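Local coordinates for protein mRNA transport regulator MTR2 (Candida albicans, PDB 1Q42) that takes part in the export of mRNA from the nucleus to the cytoplasm, in partnership with the export factor Mex67, at residues E56-Q61 / R134-E139; A38-L43 / K93-T98; Q77-S82 / K88-K93. One frame throughout, in Å; residues are numbered along the deposited sequence.

Contact 1 of 3, residues E56-Q61 / R134-E139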
loop_
_atom_site.group_PDB
_atom_site.type_symbol
_atom_site.label_atom_id
_atom_site.label_comp_id
_atom_site.label_asym_id
_atom_site.label_seq_id
_atom_site.Cartn_x
_atom_site.Cartn_y
_atom_site.Cartn_z
ATOM N N GLU A 56 4.712 -13.493 -8.867
ATOM C CA GLU A 56 5.552 -13.246 -7.703
ATOM C C GLU A 56 6.315 -11.936 -7.799
ATOM O O GLU A 56 6.383 -11.195 -6.814
ATOM C CB GLU A 56 6.540 -14.397 -7.476
ATOM C CG GLU A 56 7.406 -14.242 -6.225
ATOM C CD GLU A 56 8.191 -15.502 -5.897
ATOM O OE1 GLU A 56 8.596 -16.208 -6.842
ATOM O OE2 GLU A 56 8.406 -15.798 -4.705
ATOM N N SER A 57 6.889 -11.647 -8.969
ATOM C CA SER A 57 7.741 -10.465 -9.130
ATOM C C SER A 57 6.934 -9.166 -9.061
ATOM O O SER A 57 7.476 -8.117 -8.711
ATOM C CB SER A 57 8.544 -10.522 -10.435
ATOM O OG SER A 57 7.759 -10.216 -11.568
ATOM N N TYR A 58 5.656 -9.248 -9.407
ATOM C CA TYR A 58 4.746 -8.104 -9.295
ATOM C C TYR A 58 4.231 -7.950 -7.866
ATOM O O TYR A 58 4.279 -6.865 -7.290
ATOM C CB TYR A 58 3.555 -8.266 -10.229
ATOM C CG TYR A 58 2.475 -7.223 -10.045
ATOM C CD1 TYR A 58 2.673 -5.907 -10.454
ATOM C CD2 TYR A 58 1.253 -7.558 -9.476
ATOM C CE1 TYR A 58 1.686 -4.943 -10.285
ATOM C CE2 TYR A 58 0.255 -6.599 -9.299
ATOM C CZ TYR A 58 0.473 -5.297 -9.718
ATOM O OH TYR A 58 -0.484 -4.328 -9.559
ATOM N N ALA A 59 3.697 -9.028 -7.324
ATOM C CA ALA A 59 3.079 -8.988 -6.008
ATOM C C ALA A 59 4.060 -8.549 -4.919
ATOM O O ALA A 59 3.673 -7.824 -4.000
ATOM C CB ALA A 59 2.467 -10.335 -5.683
ATOM N N THR A 60 5.335 -8.951 -5.024
ATOM C CA THR A 60 6.320 -8.590 -4.000
ATOM C C THR A 60 6.702 -7.108 -4.009
ATOM O O THR A 60 7.337 -6.626 -3.076
ATOM C CB THR A 60 7.593 -9.484 -4.064
ATOM O OG1 THR A 60 8.203 -9.367 -5.349
ATOM C CG2 THR A 60 7.234 -10.947 -3.929
ATOM N N GLN A 61 6.315 -6.377 -5.046
ATOM C CA GLN A 61 6.540 -4.932 -5.094
ATOM C C GLN A 61 5.406 -4.133 -4.455
ATOM O O GLN A 61 5.560 -2.945 -4.227
ATOM C CB GLN A 61 6.690 -4.465 -6.534
ATOM C CG GLN A 61 7.869 -5.075 -7.256
ATOM C CD GLN A 61 7.915 -4.655 -8.697
ATOM O OE1 GLN A 61 8.241 -3.501 -9.005
ATOM N NE2 GLN A 61 7.570 -5.575 -9.594
ATOM N N ARG A 134 -11.033 -6.478 -15.562
ATOM C CA ARG A 134 -9.705 -7.081 -15.582
ATOM C C ARG A 134 -9.063 -7.027 -14.189
ATOM O O ARG A 134 -9.267 -6.065 -13.439
ATOM C CB ARG A 134 -8.807 -6.356 -16.585
ATOM C CG ARG A 134 -9.216 -6.591 -18.044
ATOM C CD ARG A 134 -8.218 -6.050 -19.033
ATOM N NE ARG A 134 -8.066 -4.603 -18.908
ATOM C CZ ARG A 134 -8.963 -3.705 -19.298
ATOM N NH1 ARG A 134 -8.712 -2.420 -19.130
ATOM N NH2 ARG A 134 -10.114 -4.067 -19.868
ATOM N N ASN A 135 -8.296 -8.064 -13.857
ATOM C CA ASN A 135 -7.493 -8.078 -12.630
ATOM C C ASN A 135 -6.173 -7.334 -12.867
ATOM O O ASN A 135 -6.001 -6.707 -13.917
ATOM C CB ASN A 135 -7.292 -9.512 -12.108
ATOM C CG ASN A 135 -6.388 -10.358 -12.996
ATOM O OD1 ASN A 135 -5.631 -9.836 -13.817
ATOM N ND2 ASN A 135 -6.453 -11.673 -12.819
ATOM N N ARG A 136 -5.253 -7.377 -11.901
ATOM C CA ARG A 136 -4.038 -6.571 -11.995
ATOM C C ARG A 136 -3.026 -7.119 -12.983
ATOM O O ARG A 136 -2.102 -6.417 -13.355
ATOM C CB ARG A 136 -3.371 -6.393 -10.627
ATOM C CG ARG A 136 -4.075 -5.381 -9.764
ATOM C CD ARG A 136 -3.629 -5.449 -8.300
ATOM N NE ARG A 136 -4.250 -4.412 -7.488
ATOM C CZ ARG A 136 -3.698 -3.268 -7.150
ATOM N NH1 ARG A 136 -2.497 -2.923 -7.601
ATOM N NH2 ARG A 136 -4.387 -2.419 -6.374
ATOM N N LEU A 137 -3.199 -8.368 -13.392
ATOM C CA LEU A 137 -2.375 -8.946 -14.449
ATOM C C LEU A 137 -3.030 -8.816 -15.830
ATOM O O LEU A 137 -2.527 -9.370 -16.799
ATOM C CB LEU A 137 -2.081 -10.410 -14.133
ATOM C CG LEU A 137 -1.442 -10.694 -12.770
ATOM C CD1 LEU A 137 -1.215 -12.187 -12.619
ATOM C CD2 LEU A 137 -0.141 -9.936 -12.558
ATOM N N GLY A 138 -4.142 -8.079 -15.912
ATOM C CA GLY A 138 -4.800 -7.782 -17.175
ATOM C C GLY A 138 -5.719 -8.871 -17.706
ATOM O O GLY A 138 -6.109 -8.840 -18.879
ATOM N N GLU A 139 -6.096 -9.808 -16.843
ATOM C CA GLU A 139 -6.853 -10.991 -17.241
ATOM C C GLU A 139 -8.331 -10.839 -16.894
ATOM O O GLU A 139 -8.670 -10.309 -15.843
ATOM C CB GLU A 139 -6.287 -12.233 -16.543
ATOM C CG GLU A 139 -4.796 -12.449 -16.773
ATOM C CD GLU A 139 -4.144 -13.316 -15.710
ATOM O OE1 GLU A 139 -2.981 -13.732 -15.919
ATOM O OE2 GLU A 139 -4.783 -13.595 -14.671
#
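Tyr58 and Arg136 meet through a hydroxyl and a guanidinium: Arg136 NH1 donates to Tyr58 OH over 3.1 Å, with an N-H...O angle of 162°. The hydroxyl oxygen lies at the edge of the guanidinium and in its plane, while the ring plane is turned 38° from that of the guanidinium. With CG anti to the backbone N (chi1 172°), Tyr58 is carried off helix 55-59 toward the loop, and the arginine, extended from CG to NE, crosses it at about a right angle. The aliphatic stem of Arg136 adds to the packing, its CB obliquely placed 3.9 Å from Tyr58 CE2. Leu137 adds a smaller apolar touch, its CD2 lying 4.1 Å from Tyr58 CD2. In this NTF2-like fold the contact joins a short helix to the long loop between strands 118-129 and 164-173. The loop is shaped locally by a type I turn from Asn135 to Gly138, within which Asn135 OD1 accepts from Leu137 N at 2.9 Å in an Asx turn. Glu139 N reaches the same oxygen from the opposite face of the amide, and Asn135 ND2 is bonded to Glu139 OE2. The polar ends have further partners: Tyr58 OH also bonds to Leu42 O, whereas Arg136 NH1 bonds to Leu40 O and Arg136 NH2 to the hydroxyls of Thr98 and Ser101.

Contact 2 of 3, residues A38-L43 / K93-T98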
loop_
_atom_site.group_PDB
_atom_site.type_symbol
_atom_site.label_atom_id
_atom_site.label_comp_id
_atom_site.label_asym_id
_atom_site.label_seq_id
_atom_site.Cartn_x
_atom_site.Cartn_y
_atom_site.Cartn_z
ATOM N N ALA A 38 2.083 4.789 -4.570
ATOM C CA ALA A 38 2.407 4.315 -5.931
ATOM C C ALA A 38 2.654 2.809 -5.980
ATOM O O ALA A 38 2.280 2.126 -6.950
ATOM C CB ALA A 38 3.619 5.094 -6.519
ATOM N N SER A 39 3.256 2.294 -4.917
ATOM C CA SER A 39 3.529 0.878 -4.782
ATOM C C SER A 39 2.233 0.056 -4.647
ATOM O O SER A 39 2.194 -1.095 -5.080
ATOM C CB SER A 39 4.515 0.604 -3.635
ATOM O OG SER A 39 3.914 0.456 -2.351
ATOM N N LEU A 40 1.171 0.648 -4.095
ATOM C CA LEU A 40 -0.121 -0.027 -4.075
ATOM C C LEU A 40 -0.815 0.067 -5.428
ATOM O O LEU A 40 -1.609 -0.791 -5.767
ATOM C CB LEU A 40 -1.045 0.548 -2.997
ATOM C CG LEU A 40 -0.580 0.498 -1.552
ATOM C CD1 LEU A 40 -1.647 1.120 -0.661
ATOM C CD2 LEU A 40 -0.225 -0.927 -1.124
ATOM N N ASP A 41 -0.499 1.112 -6.185
ATOM C CA ASP A 41 -1.165 1.428 -7.440
ATOM C C ASP A 41 -0.399 0.896 -8.661
ATOM O O ASP A 41 -0.750 1.208 -9.793
ATOM C CB ASP A 41 -1.282 2.943 -7.589
ATOM C CG ASP A 41 -2.225 3.560 -6.593
ATOM O OD1 ASP A 41 -2.994 2.822 -5.909
ATOM O OD2 ASP A 41 -2.230 4.793 -6.436
ATOM N N LEU A 42 0.628 0.099 -8.416
ATOM C CA LEU A 42 1.541 -0.349 -9.469
ATOM C C LEU A 42 0.832 -1.054 -10.621
ATOM O O LEU A 42 0.072 -2.009 -10.418
ATOM C CB LEU A 42 2.608 -1.272 -8.857
ATOM C CG LEU A 42 3.855 -1.564 -9.695
ATOM C CD1 LEU A 42 4.670 -0.293 -9.906
ATOM C CD2 LEU A 42 4.710 -2.618 -9.023
ATOM N N LEU A 43 1.084 -0.569 -11.840
ATOM C CA LEU A 43 0.561 -1.193 -13.044
ATOM C C LEU A 43 1.483 -2.356 -13.406
ATOM O O LEU A 43 2.706 -2.227 -13.358
ATOM C CB LEU A 43 0.508 -0.169 -14.181
ATOM C CG LEU A 43 -0.028 -0.598 -15.547
ATOM C CD1 LEU A 43 -1.541 -0.775 -15.549
ATOM C CD2 LEU A 43 0.402 0.442 -16.570
ATOM N N LYS A 93 -0.613 -10.741 -0.858
ATOM C CA LYS A 93 -1.531 -11.697 -1.495
ATOM C C LYS A 93 -2.980 -11.185 -1.467
ATOM O O LYS A 93 -3.763 -11.431 -2.395
ATOM C CB LYS A 93 -1.438 -13.050 -0.803
ATOM C CG LYS A 93 -0.176 -13.812 -1.114
ATOM C CD LYS A 93 -0.179 -15.180 -0.417
ATOM C CE LYS A 93 -0.570 -16.311 -1.335
ATOM N NZ LYS A 93 -0.079 -17.635 -0.824
ATOM N N LYS A 94 -3.330 -10.464 -0.407
ATOM C CA LYS A 94 -4.662 -9.891 -0.261
ATOM C C LYS A 94 -4.832 -8.743 -1.225
ATOM O O LYS A 94 -5.861 -8.628 -1.889
ATOM C CB LYS A 94 -4.883 -9.356 1.162
ATOM C CG LYS A 94 -5.323 -10.413 2.154
ATOM C CD LYS A 94 -5.311 -9.864 3.585
ATOM C CE LYS A 94 -6.572 -10.241 4.339
ATOM N NZ LYS A 94 -6.570 -11.675 4.725
ATOM N N TRP A 95 -3.836 -7.864 -1.256
ATOM C CA TRP A 95 -3.913 -6.630 -2.073
ATOM C C TRP A 95 -3.896 -6.962 -3.560
ATOM O O TRP A 95 -4.569 -6.304 -4.374
ATOM C CB TRP A 95 -2.777 -5.643 -1.698
ATOM C CG TRP A 95 -2.961 -4.313 -2.335
ATOM C CD1 TRP A 95 -2.271 -3.801 -3.395
ATOM C CD2 TRP A 95 -3.955 -3.338 -1.994
ATOM N NE1 TRP A 95 -2.786 -2.571 -3.742
ATOM C CE2 TRP A 95 -3.809 -2.256 -2.888
ATOM C CE3 TRP A 95 -4.946 -3.258 -1.005
ATOM C CZ2 TRP A 95 -4.615 -1.108 -2.830
ATOM C CZ3 TRP A 95 -5.752 -2.118 -0.950
ATOM C CH2 TRP A 95 -5.579 -1.058 -1.854
ATOM N N LEU A 96 -3.178 -8.022 -3.907
ATOM C CA LEU A 96 -3.086 -8.502 -5.283
ATOM C C LEU A 96 -4.459 -8.799 -5.893
ATOM O O LEU A 96 -4.657 -8.647 -7.120
ATOM C CB LEU A 96 -2.217 -9.768 -5.304
ATOM C CG LEU A 96 -2.106 -10.509 -6.634
ATOM C CD1 LEU A 96 -1.331 -9.668 -7.619
ATOM C CD2 LEU A 96 -1.436 -11.852 -6.385
ATOM N N GLN A 97 -5.399 -9.234 -5.054
ATOM C CA GLN A 97 -6.748 -9.585 -5.514
ATOM C C GLN A 97 -7.675 -8.384 -5.764
ATOM O O GLN A 97 -8.747 -8.549 -6.354
ATOM C CB GLN A 97 -7.424 -10.574 -4.558
ATOM C CG GLN A 97 -6.664 -11.876 -4.310
ATOM C CD GLN A 97 -6.209 -12.576 -5.591
ATOM O OE1 GLN A 97 -7.034 -12.978 -6.406
ATOM N NE2 GLN A 97 -4.891 -12.713 -5.767
ATOM N N THR A 98 -7.271 -7.179 -5.368
ATOM C CA THR A 98 -8.036 -5.979 -5.715
ATOM C C THR A 98 -7.852 -5.639 -7.195
ATOM O O THR A 98 -6.817 -5.938 -7.788
ATOM C CB THR A 98 -7.632 -4.734 -4.858
ATOM O OG1 THR A 98 -6.257 -4.363 -5.092
ATOM C CG2 THR A 98 -7.721 -5.009 -3.366
#
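The indole of Trp95 has Leu40 CD2 over one face and its near neighbour Thr98 OG1 over the other, while Leu40 O sits at its edge. The leucine methyl packs as a CH-pi contact, Leu40 CD2 lying 4.1 Å from the centroid of the five-membered ring of Trp95 and 14° off its normal. On the opposite face, Thr98 OG1 stands 3.9 Å above the ring plane, over its centre, held there by a 2.7 Å bond to Trp95 O. At the edge, Trp95 NE1 donates to Leu40 O across 2.9 Å, nearly straight at 171°, with the oxygen in the ring plane. One residue thus meets the indole twice, through its backbone carbonyl and through its side chain, and Leu40 CB also comes within 3.6 Å of Trp95 NE1. A first torsion of -170°, which sets CG opposite the backbone N, points the indole at the end of the other helix. The contact ties the last turn of helix 29-40 to the C-terminal end of helix 87-96, in the helical layer that packs on the sheet of the NTF2-like fold; Tyr188, from strand 183-192, meets the indole edge-to-face. The polar edge of the indole therefore spends its one N-H on a buried helix-end carbonyl, which also takes the Arg136 bond, while a leucine methyl covers one face.

Contact 3 of 3, residues Q77-S82 / K88-K93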
loop_
_atom_site.group_PDB
_atom_site.type_symbol
_atom_site.label_atom_id
_atom_site.label_comp_id
_atom_site.label_asym_id
_atom_site.label_seq_id
_atom_site.Cartn_x
_atom_site.Cartn_y
_atom_site.Cartn_z
ATOM N N GLN A 77 -9.282 -5.596 10.761
ATOM C CA GLN A 77 -8.883 -6.997 10.921
ATOM C C GLN A 77 -7.365 -7.163 10.836
ATOM O O GLN A 77 -6.795 -7.027 9.753
ATOM C CB GLN A 77 -9.543 -7.851 9.848
ATOM C CG GLN A 77 -11.047 -8.122 10.081
ATOM C CD GLN A 77 -11.947 -7.517 9.001
ATOM O OE1 GLN A 77 -12.015 -8.028 7.873
ATOM N NE2 GLN A 77 -12.650 -6.440 9.350
ATOM N N PRO A 78 -6.702 -7.471 11.950
ATOM C CA PRO A 78 -5.254 -7.710 11.911
ATOM C C PRO A 78 -4.906 -8.925 11.071
ATOM O O PRO A 78 -5.660 -9.906 11.028
ATOM C CB PRO A 78 -4.889 -7.954 13.376
ATOM C CG PRO A 78 -6.132 -8.274 14.023
ATOM C CD PRO A 78 -7.226 -7.575 13.322
ATOM N N ILE A 79 -3.783 -8.839 10.380
ATOM C CA ILE A 79 -3.176 -9.988 9.734
ATOM C C ILE A 79 -2.387 -10.709 10.831
ATOM O O ILE A 79 -1.622 -10.079 11.555
ATOM C CB ILE A 79 -2.272 -9.537 8.568
ATOM C CG1 ILE A 79 -3.150 -8.862 7.506
ATOM C CG2 ILE A 79 -1.485 -10.720 7.983
ATOM C CD1 ILE A 79 -2.436 -8.411 6.245
ATOM N N ILE A 80 -2.627 -12.009 10.973
ATOM C CA ILE A 80 -1.939 -12.823 11.968
ATOM C C ILE A 80 -0.850 -13.626 11.243
ATOM O O ILE A 80 -1.145 -14.288 10.258
ATOM C CB ILE A 80 -2.940 -13.788 12.660
ATOM C CG1 ILE A 80 -4.058 -13.028 13.366
ATOM C CG2 ILE A 80 -2.234 -14.683 13.674
ATOM C CD1 ILE A 80 -5.316 -13.874 13.569
ATOM N N PRO A 81 0.391 -13.590 11.736
ATOM C CA PRO A 81 1.476 -14.337 11.097
ATOM C C PRO A 81 1.145 -15.811 11.142
ATOM O O PRO A 81 0.563 -16.248 12.121
ATOM C CB PRO A 81 2.713 -14.022 11.949
ATOM C CG PRO A 81 2.249 -13.223 13.138
ATOM C CD PRO A 81 0.824 -12.894 12.958
ATOM N N SER A 82 1.435 -16.541 10.083
ATOM C CA SER A 82 1.309 -17.992 10.119
ATOM C C SER A 82 2.705 -18.598 10.017
ATOM O O SER A 82 3.644 -17.939 9.558
ATOM C CB SER A 82 0.431 -18.490 8.984
ATOM O OG SER A 82 1.117 -18.438 7.752
ATOM N N LYS A 88 3.676 -9.371 5.886
ATOM C CA LYS A 88 3.868 -8.626 4.637
ATOM C C LYS A 88 3.375 -9.452 3.457
ATOM O O LYS A 88 2.664 -8.958 2.568
ATOM C CB LYS A 88 5.341 -8.290 4.432
ATOM C CG LYS A 88 5.627 -7.582 3.123
ATOM C CD LYS A 88 7.027 -7.011 3.109
ATOM C CE LYS A 88 7.319 -6.250 1.812
ATOM N NZ LYS A 88 8.751 -5.824 1.746
ATOM N N LEU A 89 3.749 -10.719 3.454
ATOM C CA LEU A 89 3.366 -11.618 2.352
ATOM C C LEU A 89 1.872 -11.809 2.283
ATOM O O LEU A 89 1.281 -11.739 1.209
ATOM C CB LEU A 89 4.066 -12.970 2.498
ATOM C CG LEU A 89 3.759 -14.058 1.465
ATOM C CD1 LEU A 89 3.889 -13.524 0.036
ATOM C CD2 LEU A 89 4.687 -15.250 1.679
ATOM N N GLN A 90 1.240 -12.051 3.424
ATOM C CA GLN A 90 -0.209 -12.166 3.458
ATOM C C GLN A 90 -0.894 -10.896 2.944
ATOM O O GLN A 90 -1.882 -10.984 2.220
ATOM C CB GLN A 90 -0.701 -12.487 4.856
ATOM C CG GLN A 90 -0.452 -13.901 5.265
ATOM C CD GLN A 90 -1.019 -14.188 6.614
ATOM O OE1 GLN A 90 -2.223 -14.080 6.826
ATOM N NE2 GLN A 90 -0.155 -14.499 7.548
ATOM N N PHE A 91 -0.377 -9.724 3.319
ATOM C CA PHE A 91 -0.941 -8.463 2.814
ATOM C C PHE A 91 -0.808 -8.376 1.307
ATOM O O PHE A 91 -1.758 -7.978 0.608
ATOM C CB PHE A 91 -0.301 -7.221 3.436
ATOM C CG PHE A 91 -0.720 -5.959 2.763
ATOM C CD1 PHE A 91 -1.951 -5.398 3.045
ATOM C CD2 PHE A 91 0.077 -5.371 1.801
ATOM C CE1 PHE A 91 -2.379 -4.261 2.383
ATOM C CE2 PHE A 91 -0.356 -4.237 1.135
ATOM C CZ PHE A 91 -1.577 -3.689 1.436
ATOM N N GLN A 92 0.355 -8.748 0.789
ATOM C CA GLN A 92 0.581 -8.641 -0.656
ATOM C C GLN A 92 -0.367 -9.557 -1.410
ATOM O O GLN A 92 -0.903 -9.181 -2.461
ATOM C CB GLN A 92 2.028 -8.971 -1.012
ATOM C CG GLN A 92 2.982 -7.824 -0.732
ATOM C CD GLN A 92 4.454 -8.197 -0.780
ATOM O OE1 GLN A 92 4.821 -9.370 -0.711
ATOM N NE2 GLN A 92 5.312 -7.181 -0.908
ATOM N N LYS A 93 -0.613 -10.741 -0.858
ATOM C CA LYS A 93 -1.531 -11.697 -1.495
ATOM C C LYS A 93 -2.980 -11.185 -1.467
ATOM O O LYS A 93 -3.763 -11.431 -2.395
ATOM C CB LYS A 93 -1.438 -13.050 -0.803
ATOM C CG LYS A 93 -0.176 -13.812 -1.114
ATOM C CD LYS A 93 -0.179 -15.180 -0.417
ATOM C CE LYS A 93 -0.570 -16.311 -1.335
ATOM N NZ LYS A 93 -0.079 -17.635 -0.824
HETATM O O HOH W 1 -4.172 -13.320 8.809
#
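Gln90 and Ile79 slide past each other in opposite directions where helix 87-96 of the NTF2-like fold packs against the segment that runs on from edge strand 77-78. Ile79 CG2 lies 3.7 Å from Gln90 CB and about as close to Gln90 OE1. The other branch of the isoleucine goes to Phe91: Ile79 CD1 is 3.7 Å from Phe91 CB, approaching the ring at its edge, near the ring plane. The glutamine amide then turns to the backbone, and Gln90 NE2 donates to Ile80 O at 2.9 Å, with an N-H...O angle of 159° and the donor tilted 34° from the carbonyl plane. Extension beyond CG (chi2 -177°) carries the amide from the helix to the backbone at Ile80. The same NE2 has a second acceptor in Glu85 O, in the connection that leads into the helix, where Ser82 OG also accepts from Glu85 N. Farther out, backbone bonds between Ile79 and Ile72 dock this segment on strand 70-74, whose Ile72 and Val74 also touch Phe91. A water completes the grip on the amide, accepting from Ile80 N at 3.0 Å and donating to Gln90 OE1 at 2.9 Å.

Contacts 1 and 2 are buried neighbours, their centres about 7 Å apart, whereas contact 3 is partly buried, its centre about 14 Å from that of contact 2 and 17 Å from that of contact 1. Contacts 2 and 3 use helix 87-96 at different levels; Leu40 CD2 and Phe91 CZ, 4.0 Å apart, bring them into packing contact. Contact 3 is nested, along the chain, within the loops closed by both others, while contacts 1 and 2 interleave. Contact 2, nearest the chain centre, meets a buried helix-end carbonyl with an indole N-H; contact 1, buried but farther out, pairs a loop arginine with a phenol; contact 3, partly exposed, admits a water between amide and backbone.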